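Local coordinates for protein alpha-/beta-galactoside alpha-2,3-sialyltransferase (Photobacterium phosphoreum, PDB 2ZWI) that probably transfers sialic acid from CMP-sialic acid to galactosides through an alpha-2,3 linkage, as a GT-B glycosyltransferase that also binds zinc, at residues G245-A249 and E250-D254; A284-N287 and Q288-D292; Q131-K134 and I135-K139. All blocks are in the same frame, centred on the assembly; numbering follows the deposited sequence. Where two conformers were deposited one is given.

Interaction 1. Residues G245-A249 and E250-D254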
ATOM      1  N   GLY A 245      13.076  -1.815  14.132  1.00 17.44           N
ATOM      2  CA  GLY A 245      13.827  -1.049  13.133  1.00 18.45           C
ATOM      3  C   GLY A 245      13.622   0.457  13.247  1.00 18.98           C
ATOM      4  O   GLY A 245      14.418   1.242  12.717  1.00 19.63           O
ATOM      5  N   THR A 246      12.549   0.864  13.927  1.00 19.12           N
ATOM      6  CA  THR A 246      12.186   2.281  14.073  1.00 18.77           C
ATOM      7  C   THR A 246      12.188   2.733  15.534  1.00 18.52           C
ATOM      8  O   THR A 246      12.654   3.841  15.843  1.00 18.59           O
ATOM      9  CB  THR A 246      10.804   2.578  13.456  1.00 19.02           C
ATOM     10  OG1 THR A 246      10.847   2.347  12.042  1.00 20.21           O
ATOM     11  CG2 THR A 246      10.387   4.015  13.699  1.00 19.41           C
ATOM     12  N   ALA A 247      11.660   1.891  16.424  1.00 17.46           N
ATOM     13  CA  ALA A 247      11.528   2.256  17.849  1.00 17.06           C
ATOM     14  C   ALA A 247      11.590   1.056  18.798  1.00 16.34           C
ATOM     15  O   ALA A 247      11.324  -0.084  18.411  1.00 16.44           O
ATOM     16  CB  ALA A 247      10.236   3.065  18.093  1.00 16.61           C
ATOM     17  N   THR A 248      11.940   1.320  20.048  1.00 15.55           N
ATOM     18  CA  THR A 248      11.922   0.275  21.061  1.00 15.15           C
ATOM     19  C   THR A 248      10.527   0.224  21.672  1.00 15.08           C
ATOM     20  O   THR A 248       9.730   1.138  21.459  1.00 14.15           O
ATOM     21  CB  THR A 248      12.947   0.552  22.163  1.00 15.38           C
ATOM     22  OG1 THR A 248      12.576   1.746  22.851  1.00 13.47           O
ATOM     23  CG2 THR A 248      14.362   0.714  21.565  1.00 15.57           C
ATOM     24  N   ALA A 249      10.240  -0.829  22.439  1.00 14.97           N
ATOM     25  CA  ALA A 249       8.971  -0.915  23.142  1.00 15.25           C
ATOM     26  C   ALA A 249       8.868   0.197  24.204  1.00 15.33           C
ATOM     27  O   ALA A 249       7.849   0.878  24.298  1.00 14.33           O
ATOM     28  CB  ALA A 249       8.791  -2.292  23.753  1.00 15.14           C
ATOM     29  N   GLU A 250       9.941   0.386  24.979  1.00 15.88           N
ATOM     30  CA  GLU A 250      10.011   1.460  25.980  1.00 17.06           C
ATOM     31  C   GLU A 250       9.663   2.832  25.395  1.00 15.76           C
ATOM     32  O   GLU A 250       8.925   3.603  26.010  1.00 15.79           O
ATOM     33  CB  GLU A 250      11.409   1.507  26.622  1.00 17.24           C
ATOM     34  CG  GLU A 250      11.535   2.479  27.801  1.00 20.16           C
ATOM     35  CD  GLU A 250      12.966   2.609  28.325  1.00 21.48           C
ATOM     36  OE1 GLU A 250      13.142   2.976  29.517  1.00 25.98           O
ATOM     37  OE2 GLU A 250      13.914   2.344  27.543  1.00 27.37           O
ATOM     38  N   GLN A 251      10.182   3.142  24.207  1.00 15.20           N
ATOM     39  CA  GLN A 251       9.947   4.466  23.609  1.00 14.16           C
ATOM     40  C   GLN A 251       8.472   4.657  23.253  1.00 13.46           C
ATOM     41  O   GLN A 251       7.906   5.726  23.482  1.00 12.70           O
ATOM     42  CB  GLN A 251      10.841   4.687  22.401  1.00 14.60           C
ATOM     43  CG  GLN A 251      12.320   4.927  22.754  1.00 15.26           C
ATOM     44  CD  GLN A 251      13.232   4.793  21.546  1.00 16.53           C
ATOM     45  OE1 GLN A 251      14.401   5.178  21.594  1.00 19.99           O
ATOM     46  NE2 GLN A 251      12.702   4.248  20.452  1.00 14.92           N
ATOM     47  N   GLN A 252       7.848   3.598  22.734  1.00 12.03           N
ATOM     48  CA  GLN A 252       6.411   3.606  22.462  1.00 11.50           C
ATOM     49  C   GLN A 252       5.540   3.660  23.739  1.00 11.12           C
ATOM     50  O   GLN A 252       4.510   4.339  23.759  1.00 10.05           O
ATOM     51  CB  GLN A 252       6.038   2.429  21.558  1.00 11.17           C
ATOM     52  CG  GLN A 252       6.605   2.616  20.139  1.00 10.36           C
ATOM     53  CD  GLN A 252       6.494   1.390  19.276  1.00 11.21           C
ATOM     54  OE1 GLN A 252       5.473   1.165  18.627  1.00 10.08           O
ATOM     55  NE2 GLN A 252       7.562   0.601  19.233  1.00  9.91           N
ATOM     56  N   ILE A 253       5.962   2.954  24.787  1.00 11.00           N
ATOM     57  CA  ILE A 253       5.315   3.036  26.110  1.00 11.45           C
ATOM     58  C   ILE A 253       5.385   4.464  26.639  1.00 11.49           C
ATOM     59  O   ILE A 253       4.388   4.997  27.141  1.00 12.62           O
ATOM     60  CB  ILE A 253       5.958   2.049  27.131  1.00 11.13           C
ATOM     61  CG1 ILE A 253       5.563   0.603  26.817  1.00 12.11           C
ATOM     62  CG2 ILE A 253       5.540   2.370  28.576  1.00 10.72           C
ATOM     63  CD1 ILE A 253       6.580  -0.438  27.338  1.00 12.11           C
ATOM     64  N   ASP A 254       6.559   5.084  26.514  1.00 11.96           N
ATOM     65  CA  ASP A 254       6.776   6.468  26.954  1.00 11.89           C
ATOM     66  C   ASP A 254       5.907   7.481  26.191  1.00 11.34           C
ATOM     67  O   ASP A 254       5.336   8.405  26.795  1.00 10.44           O
ATOM     68  CB  ASP A 254       8.254   6.851  26.833  1.00 12.33           C
ATOM     69  CG  ASP A 254       9.140   6.180  27.893  1.00 14.83           C
ATOM     70  OD1 ASP A 254      10.376   6.272  27.731  1.00 18.35           O
ATOM     71  OD2 ASP A 254       8.626   5.572  28.873  1.00 14.83           O
TER
HETATM   72  O   HOH W   1      14.306   2.574  24.556  1.00 26.30           O

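Interaction 2. Residues A284-N287 and Q288-D292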
ATOM      1  N   ALA A 284       6.326  -6.729  14.307  1.00 13.53           N
ATOM      2  CA  ALA A 284       6.805  -6.496  15.684  1.00 13.19           C
ATOM      3  C   ALA A 284       6.520  -7.684  16.620  1.00 13.34           C
ATOM      4  O   ALA A 284       5.471  -8.344  16.522  1.00 12.36           O
ATOM      5  CB  ALA A 284       6.235  -5.203  16.264  1.00 12.48           C
ATOM      6  N   THR A 285       7.464  -7.932  17.529  1.00 13.48           N
ATOM      7  CA  THR A 285       7.352  -9.035  18.482  0.50 14.14           C
ATOM      8  C   THR A 285       7.403  -8.542  19.933  1.00 14.15           C
ATOM      9  O   THR A 285       7.467  -9.339  20.871  1.00 14.43           O
ATOM     10  CB  THR A 285       8.407 -10.146  18.193  0.50 14.25           C
ATOM     11  OG1 THR A 285       8.823 -10.771  19.413  0.50 15.78           O
ATOM     12  CG2 THR A 285       9.616  -9.568  17.506  0.50 14.41           C
ATOM     13  N   TYR A 286       7.367  -7.225  20.121  1.00 13.98           N
ATOM     14  CA  TYR A 286       7.298  -6.669  21.473  1.00 14.27           C
ATOM     15  C   TYR A 286       5.926  -6.074  21.841  1.00 14.88           C
ATOM     16  O   TYR A 286       5.830  -5.338  22.824  1.00 15.38           O
ATOM     17  CB  TYR A 286       8.436  -5.654  21.743  1.00 13.73           C
ATOM     18  CG  TYR A 286       8.614  -4.526  20.720  1.00 12.89           C
ATOM     19  CD1 TYR A 286       7.532  -4.000  20.007  1.00 12.65           C
ATOM     20  CD2 TYR A 286       9.866  -3.960  20.510  1.00 12.48           C
ATOM     21  CE1 TYR A 286       7.707  -2.955  19.102  1.00 10.99           C
ATOM     22  CE2 TYR A 286      10.051  -2.925  19.612  1.00 11.48           C
ATOM     23  CZ  TYR A 286       8.966  -2.437  18.904  1.00 11.10           C
ATOM     24  OH  TYR A 286       9.151  -1.411  18.022  1.00 12.00           O
ATOM     25  N   ASN A 287       4.880  -6.395  21.073  1.00 14.87           N
ATOM     26  CA  ASN A 287       3.543  -5.805  21.270  1.00 16.01           C
ATOM     27  C   ASN A 287       2.887  -6.042  22.640  1.00 17.14           C
ATOM     28  O   ASN A 287       2.205  -5.158  23.163  1.00 16.66           O
ATOM     29  CB  ASN A 287       2.558  -6.251  20.177  1.00 15.49           C
ATOM     30  CG  ASN A 287       3.003  -5.868  18.783  1.00 16.13           C
ATOM     31  OD1 ASN A 287       2.759  -6.607  17.828  1.00 17.81           O
ATOM     32  ND2 ASN A 287       3.657  -4.725  18.653  1.00 13.58           N
ATOM     33  N   GLN A 288       3.066  -7.236  23.205  1.00 18.61           N
ATOM     34  CA  GLN A 288       2.482  -7.531  24.515  1.00 20.52           C
ATOM     35  C   GLN A 288       3.033  -6.625  25.628  1.00 21.07           C
ATOM     36  O   GLN A 288       2.277  -6.235  26.521  1.00 21.96           O
ATOM     37  CB  GLN A 288       2.620  -9.016  24.881  1.00 20.82           C
ATOM     38  CG  GLN A 288       1.611  -9.484  25.955  1.00 23.33           C
ATOM     39  CD  GLN A 288       0.155  -9.264  25.543  1.00 25.96           C
ATOM     40  OE1 GLN A 288      -0.283  -9.731  24.493  1.00 27.28           O
ATOM     41  NE2 GLN A 288      -0.594  -8.546  26.372  1.00 27.64           N
ATOM     42  N   GLN A 289       4.324  -6.282  25.559  1.00 21.69           N
ATOM     43  CA  GLN A 289       4.969  -5.368  26.517  1.00 22.41           C
ATOM     44  C   GLN A 289       4.294  -3.986  26.547  1.00 22.22           C
ATOM     45  O   GLN A 289       4.034  -3.424  27.623  1.00 22.30           O
ATOM     46  CB  GLN A 289       6.448  -5.162  26.170  1.00 22.42           C
ATOM     47  CG  GLN A 289       7.347  -6.397  26.230  1.00 24.78           C
ATOM     48  CD  GLN A 289       8.818  -6.066  25.990  1.00 24.04           C
ATOM     49  OE1 GLN A 289       9.717  -6.813  26.392  1.00 28.13           O
ATOM     50  NE2 GLN A 289       9.067  -4.944  25.350  1.00 25.80           N
ATOM     51  N   ILE A 290       4.049  -3.438  25.357  1.00 21.69           N
ATOM     52  CA  ILE A 290       3.390  -2.141  25.199  1.00 20.94           C
ATOM     53  C   ILE A 290       1.931  -2.214  25.673  1.00 21.46           C
ATOM     54  O   ILE A 290       1.493  -1.374  26.469  1.00 21.56           O
ATOM     55  CB  ILE A 290       3.462  -1.628  23.726  1.00 21.16           C
ATOM     56  CG1 ILE A 290       4.915  -1.629  23.203  1.00 20.14           C
ATOM     57  CG2 ILE A 290       2.839  -0.236  23.610  1.00 20.17           C
ATOM     58  CD1 ILE A 290       5.048  -1.357  21.705  1.00 19.71           C
ATOM     59  N   ILE A 291       1.201  -3.228  25.196  1.00 21.56           N
ATOM     60  CA  ILE A 291      -0.228  -3.421  25.494  1.00 21.87           C
ATOM     61  C   ILE A 291      -0.503  -3.553  26.991  1.00 22.31           C
ATOM     62  O   ILE A 291      -1.501  -3.038  27.499  1.00 22.25           O
ATOM     63  CB  ILE A 291      -0.815  -4.655  24.733  1.00 21.58           C
ATOM     64  CG1 ILE A 291      -1.004  -4.336  23.252  1.00 21.49           C
ATOM     65  CG2 ILE A 291      -2.154  -5.097  25.323  1.00 21.61           C
ATOM     66  CD1 ILE A 291      -1.166  -5.579  22.373  1.00 21.76           C
ATOM     67  N   ASP A 292       0.390  -4.239  27.688  1.00 22.96           N
ATOM     68  CA  ASP A 292       0.230  -4.484  29.112  1.00 23.98           C
ATOM     69  C   ASP A 292       0.493  -3.222  29.905  1.00 23.88           C
ATOM     70  O   ASP A 292      -0.254  -2.903  30.838  1.00 24.45           O
ATOM     71  CB  ASP A 292       1.186  -5.587  29.576  1.00 24.40           C
ATOM     72  CG  ASP A 292       0.731  -6.972  29.152  1.00 25.48           C
ATOM     73  OD1 ASP A 292      -0.446  -7.130  28.735  1.00 26.55           O
ATOM     74  OD2 ASP A 292       1.561  -7.907  29.247  1.00 25.54           O
TER

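Interaction 3. Residues Q131-K134 and I135-K139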
ATOM      1  N   GLN A 131      15.614  16.210 -13.175  1.00 15.40           N
ATOM      2  CA  GLN A 131      14.373  15.429 -13.253  1.00 14.78           C
ATOM      3  C   GLN A 131      14.046  15.030 -14.694  1.00 14.78           C
ATOM      4  O   GLN A 131      13.823  13.843 -14.986  1.00 13.72           O
ATOM      5  CB  GLN A 131      13.203  16.229 -12.684  1.00 14.89           C
ATOM      6  CG  GLN A 131      13.251  16.434 -11.181  1.00 14.71           C
ATOM      7  CD  GLN A 131      11.983  17.072 -10.657  1.00 15.22           C
ATOM      8  OE1 GLN A 131      10.898  16.813 -11.162  1.00 15.53           O
ATOM      9  NE2 GLN A 131      12.113  17.898  -9.627  1.00 14.55           N
ATOM     10  N   GLU A 132      14.010  16.022 -15.589  1.00 14.52           N
ATOM     11  CA  GLU A 132      13.722  15.766 -17.001  1.00 15.38           C
ATOM     12  C   GLU A 132      14.733  14.809 -17.621  1.00 15.59           C
ATOM     13  O   GLU A 132      14.370  13.967 -18.443  1.00 15.78           O
ATOM     14  CB  GLU A 132      13.730  17.057 -17.798  1.00 15.45           C
ATOM     15  CG  GLU A 132      12.567  17.974 -17.499  1.00 15.67           C
ATOM     16  CD  GLU A 132      12.670  19.253 -18.276  1.00 16.52           C
ATOM     17  OE1 GLU A 132      13.438  19.289 -19.273  1.00 17.63           O
ATOM     18  OE2 GLU A 132      12.001  20.229 -17.900  1.00 15.53           O
ATOM     19  N   TYR A 133      16.001  14.955 -17.235  1.00 15.99           N
ATOM     20  CA  TYR A 133      17.051  14.081 -17.756  1.00 16.03           C
ATOM     21  C   TYR A 133      16.850  12.628 -17.323  1.00 15.57           C
ATOM     22  O   TYR A 133      16.876  11.724 -18.160  1.00 15.14           O
ATOM     23  CB  TYR A 133      18.448  14.577 -17.365  1.00 16.78           C
ATOM     24  CG  TYR A 133      19.554  13.679 -17.886  1.00 17.83           C
ATOM     25  CD1 TYR A 133      19.772  13.541 -19.258  1.00 18.18           C
ATOM     26  CD2 TYR A 133      20.363  12.944 -17.010  1.00 19.15           C
ATOM     27  CE1 TYR A 133      20.775  12.714 -19.757  1.00 18.33           C
ATOM     28  CE2 TYR A 133      21.385  12.105 -17.505  1.00 19.79           C
ATOM     29  CZ  TYR A 133      21.574  12.003 -18.881  1.00 19.01           C
ATOM     30  OH  TYR A 133      22.555  11.191 -19.398  1.00 19.15           O
ATOM     31  N   LYS A 134      16.635  12.413 -16.025  1.00 15.02           N
ATOM     32  CA  LYS A 134      16.377  11.069 -15.501  1.00 15.26           C
ATOM     33  C   LYS A 134      15.159  10.427 -16.185  1.00 15.03           C
ATOM     34  O   LYS A 134      15.187   9.241 -16.538  1.00 14.77           O
ATOM     35  CB  LYS A 134      16.190  11.114 -13.983  1.00 15.08           C
ATOM     36  CG  LYS A 134      17.472  11.418 -13.206  1.00 16.51           C
ATOM     37  CD  LYS A 134      17.239  11.243 -11.704  1.00 19.63           C
ATOM     38  CE  LYS A 134      18.553  11.208 -10.904  1.00 20.84           C
ATOM     39  NZ  LYS A 134      19.448  10.095 -11.331  1.00 23.20           N
ATOM     40  N   ILE A 135      14.114  11.231 -16.381  1.00 14.38           N
ATOM     41  CA  ILE A 135      12.924  10.824 -17.121  1.00 14.72           C
ATOM     42  C   ILE A 135      13.230  10.458 -18.587  1.00 14.87           C
ATOM     43  O   ILE A 135      12.748   9.437 -19.080  1.00 14.47           O
ATOM     44  CB  ILE A 135      11.808  11.884 -17.013  1.00 14.31           C
ATOM     45  CG1 ILE A 135      11.130  11.788 -15.636  1.00 14.58           C
ATOM     46  CG2 ILE A 135      10.771  11.716 -18.128  1.00 14.68           C
ATOM     47  CD1 ILE A 135      10.368  13.035 -15.255  1.00 14.73           C
ATOM     48  N   SER A 136      14.039  11.275 -19.263  1.00 15.00           N
ATOM     49  CA  SER A 136      14.448  10.979 -20.645  1.00 15.21           C
ATOM     50  C   SER A 136      15.111   9.604 -20.777  1.00 15.35           C
ATOM     51  O   SER A 136      14.972   8.944 -21.806  1.00 15.28           O
ATOM     52  CB  SER A 136      15.377  12.072 -21.201  1.00 15.51           C
ATOM     53  OG  SER A 136      16.712  11.909 -20.734  1.00 16.12           O
ATOM     54  N   LEU A 137      15.823   9.181 -19.737  1.00 15.42           N
ATOM     55  CA  LEU A 137      16.483   7.878 -19.735  1.00 15.88           C
ATOM     56  C   LEU A 137      15.540   6.708 -19.457  1.00 15.68           C
ATOM     57  O   LEU A 137      15.866   5.572 -19.782  1.00 15.75           O
ATOM     58  CB  LEU A 137      17.650   7.870 -18.733  1.00 16.21           C
ATOM     59  CG  LEU A 137      18.816   8.845 -18.992  1.00 16.72           C
ATOM     60  CD1 LEU A 137      19.817   8.821 -17.850  1.00 17.36           C
ATOM     61  CD2 LEU A 137      19.506   8.502 -20.302  1.00 17.55           C
ATOM     62  N   SER A 138      14.376   6.983 -18.862  1.00 15.85           N
ATOM     63  CA  SER A 138      13.527   5.916 -18.285  1.00 15.81           C
ATOM     64  C   SER A 138      12.975   4.908 -19.300  1.00 16.22           C
ATOM     65  O   SER A 138      13.032   3.703 -19.060  1.00 15.79           O
ATOM     66  CB  SER A 138      12.403   6.492 -17.403  1.00 15.62           C
ATOM     67  OG  SER A 138      11.448   7.231 -18.157  1.00 14.20           O
ATOM     68  N   LYS A 139      12.460   5.383 -20.434  1.00 16.92           N
ATOM     69  CA  LYS A 139      11.947   4.461 -21.453  1.00 17.87           C
ATOM     70  C   LYS A 139      12.985   3.389 -21.852  1.00 18.41           C
ATOM     71  O   LYS A 139      12.686   2.191 -21.832  1.00 18.33           O
ATOM     72  CB  LYS A 139      11.418   5.218 -22.670  1.00 17.86           C
ATOM     73  CG  LYS A 139      10.608   4.353 -23.624  1.00 18.26           C
ATOM     74  CD  LYS A 139      10.018   5.149 -24.788  1.00 18.50           C
ATOM     75  CE  LYS A 139       9.211   4.230 -25.700  1.00 21.05           C
ATOM     76  NZ  LYS A 139       8.420   4.984 -26.724  1.00 23.82           N
TER

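Interaction 1. Residues G245-A249 and E250-D254
Thr-248 closes the start of helix 249-259 by offering its hydroxyl to the backbone of Gln-251: OG1 of Thr-248 accepts from N of Gln-251 at 3.1 Å. This is the classic N-cap arrangement, a threonine just before the first turn standing in for the carbonyl that a preceding turn would have supplied. A chi1 of 64° sets OG1 between the threonine's own N and C, turned in over the first turn, while CG of Gln-251 lies 3.2 Å from the same OG1.

The carbonyl of Thr-248 is gripped too. NE2 of Gln-252 reaches back to O of Thr-248 at 3.2 Å, with a nearly straight N-H (163°). The donor stands well above the carbonyl plane, although the oxygen lies close to the plane of the glutamine's amide. A weak bond from N of Gln-252 ends on the same oxygen. One residue on, N of Ile-253 gives O of Ala-249 a regular helical bond of 2.8 Å.

On the solvent side a water sits 2.6 Å from OG1 of Thr-248 and donates to OE2 of Glu-250 at 3.0 Å, tying the cap to the exposed carboxylate.

Further out, OE1 of Gln-252 accepts from N of Thr-242. The buried amide of Gln-252 is thus held at both ends, which fixes its rotation and ties the first turn to the loop beside Gly-241, which binds CMP. The chemistry divides the roles: the threonine hydroxyl accepts one N-H of the helix start, while the glutamine amide finds both its partners in the backbone.

Interaction 2. Residues A284-N287 and Q288-D292
The Tyr-286 ring meets Ile-290 at a slant: CD1 of Ile-290 is 4.0 Å from CD1 of Tyr-286 and equally far from its CE1, so the methyl meets the CD1-CE1 bond obliquely. The two side chains cross at an angle. A chi1 of 52° places the ring between the tyrosine's own N and C, from where it points outward from the helix axis, toward helix 249-259. At the far end of the ring, OH of Tyr-286 is hydrogen-bonded to O of Ala-247 and to O of Thr-242.

A second flat group, the amide of Gln-289, comes alongside the stem of the tyrosine, NE2 of Gln-289 lying 3.7 Å from CB of Tyr-286. Further along, the amide of Gln-288 turns to the next turn: its chain bends at chi2 (58°), and NE2 of Gln-288 donates to OD1 of Asp-292 at 2.8 Å. The oxygen lies in the plane of that amide, but the donor approaches from above the carboxylate plane.

Tyr-286 is the N-cap of helix 287-294, and its carbonyl takes a weak bond from N of Gln-289 at 3.3 Å. The first well-formed helical bond follows, from N of Ile-291 to O of Asn-287 at 3.0 Å and 167°.

Around this helix start, Tyr-286 and Gln-289 pack on Ala-249 of helix 249-259, and Ile-290 packs on Gln-252 and Leu-256 of the same helix. Ile-290 and Ile-291 also meet Phe-278 of strand 275-279, while Gln-288 and Ile-291 touch Glu-298 of strand 297-299, the outermost strand on this side of its sheet.

Interaction 3. Residues Q131-K134 and I135-K139
Tyr-133 and Leu-137, one helical turn apart, lean against each other at an angle on the exposed side of helix 128-147. CG of Leu-137 stands over one face of the tyrosine ring, offset toward its rim, and CD1 of Leu-137 comes within 3.7 Å of CE2 of Tyr-133. The tyrosine's first torsion helps: with CG opposite the backbone N (chi1 180°), the ring stands out from the helix and leans slightly forward, toward the leucine.

Beside the tyrosine, Ser-136 turns its hydroxyl back on the backbone. OG of Ser-136 donates to O of Tyr-133 at 2.6 Å, in the carbonyl plane and on a lone pair. The same oxygen also accepts from N of Leu-137 at 3.2 Å, so two donors grip it, one from a side chain and one from the helix itself.

Ser-138 repeats the gesture two residues later, its OG giving O of Ile-135 a bond of 2.7 Å, again in the plane and on a lone pair. N of Ser-138 bonds to that oxygen as well. Regular bonds run through the turn before, N of Ile-135 to O of Gln-131 at 3.0 Å and N of Ser-136 to O of Glu-132 at 2.8 Å.

On the inner side, Ile-135 and Gln-131 pack on Phe-123 of helix 114-125 and on Ser-186 of helix 185-191. NE2 of Gln-131 is hydrogen-bonded to O of Leu-126 and O of Pro-183, and Ser-138 rests on Glu-157 and Asn-158 of helix 156-159.

In the fold
Along the chain interaction 3 comes first, then interaction 1 and interaction 2. The last two are neighbours, centres about 10 Å apart: they form the starts of helices 249-259 and 287-294, which follow adjacent strands 236-240 and 275-279 of the six-stranded parallel sheet. They touch directly, and both lie near the bound cytidine-5'-monophosphate. Interaction 3 sits about 41 Å from interaction 1 and 45 Å from interaction 2, centre to centre, in helix 128-147, which comes between strands 104-110 and 168-172 of the seven-stranded parallel sheet in the sequence. The contacts thus represent both Rossmann-like halves of a GT-B fold: one pair beside the nucleotide, the third away from the annotated sites.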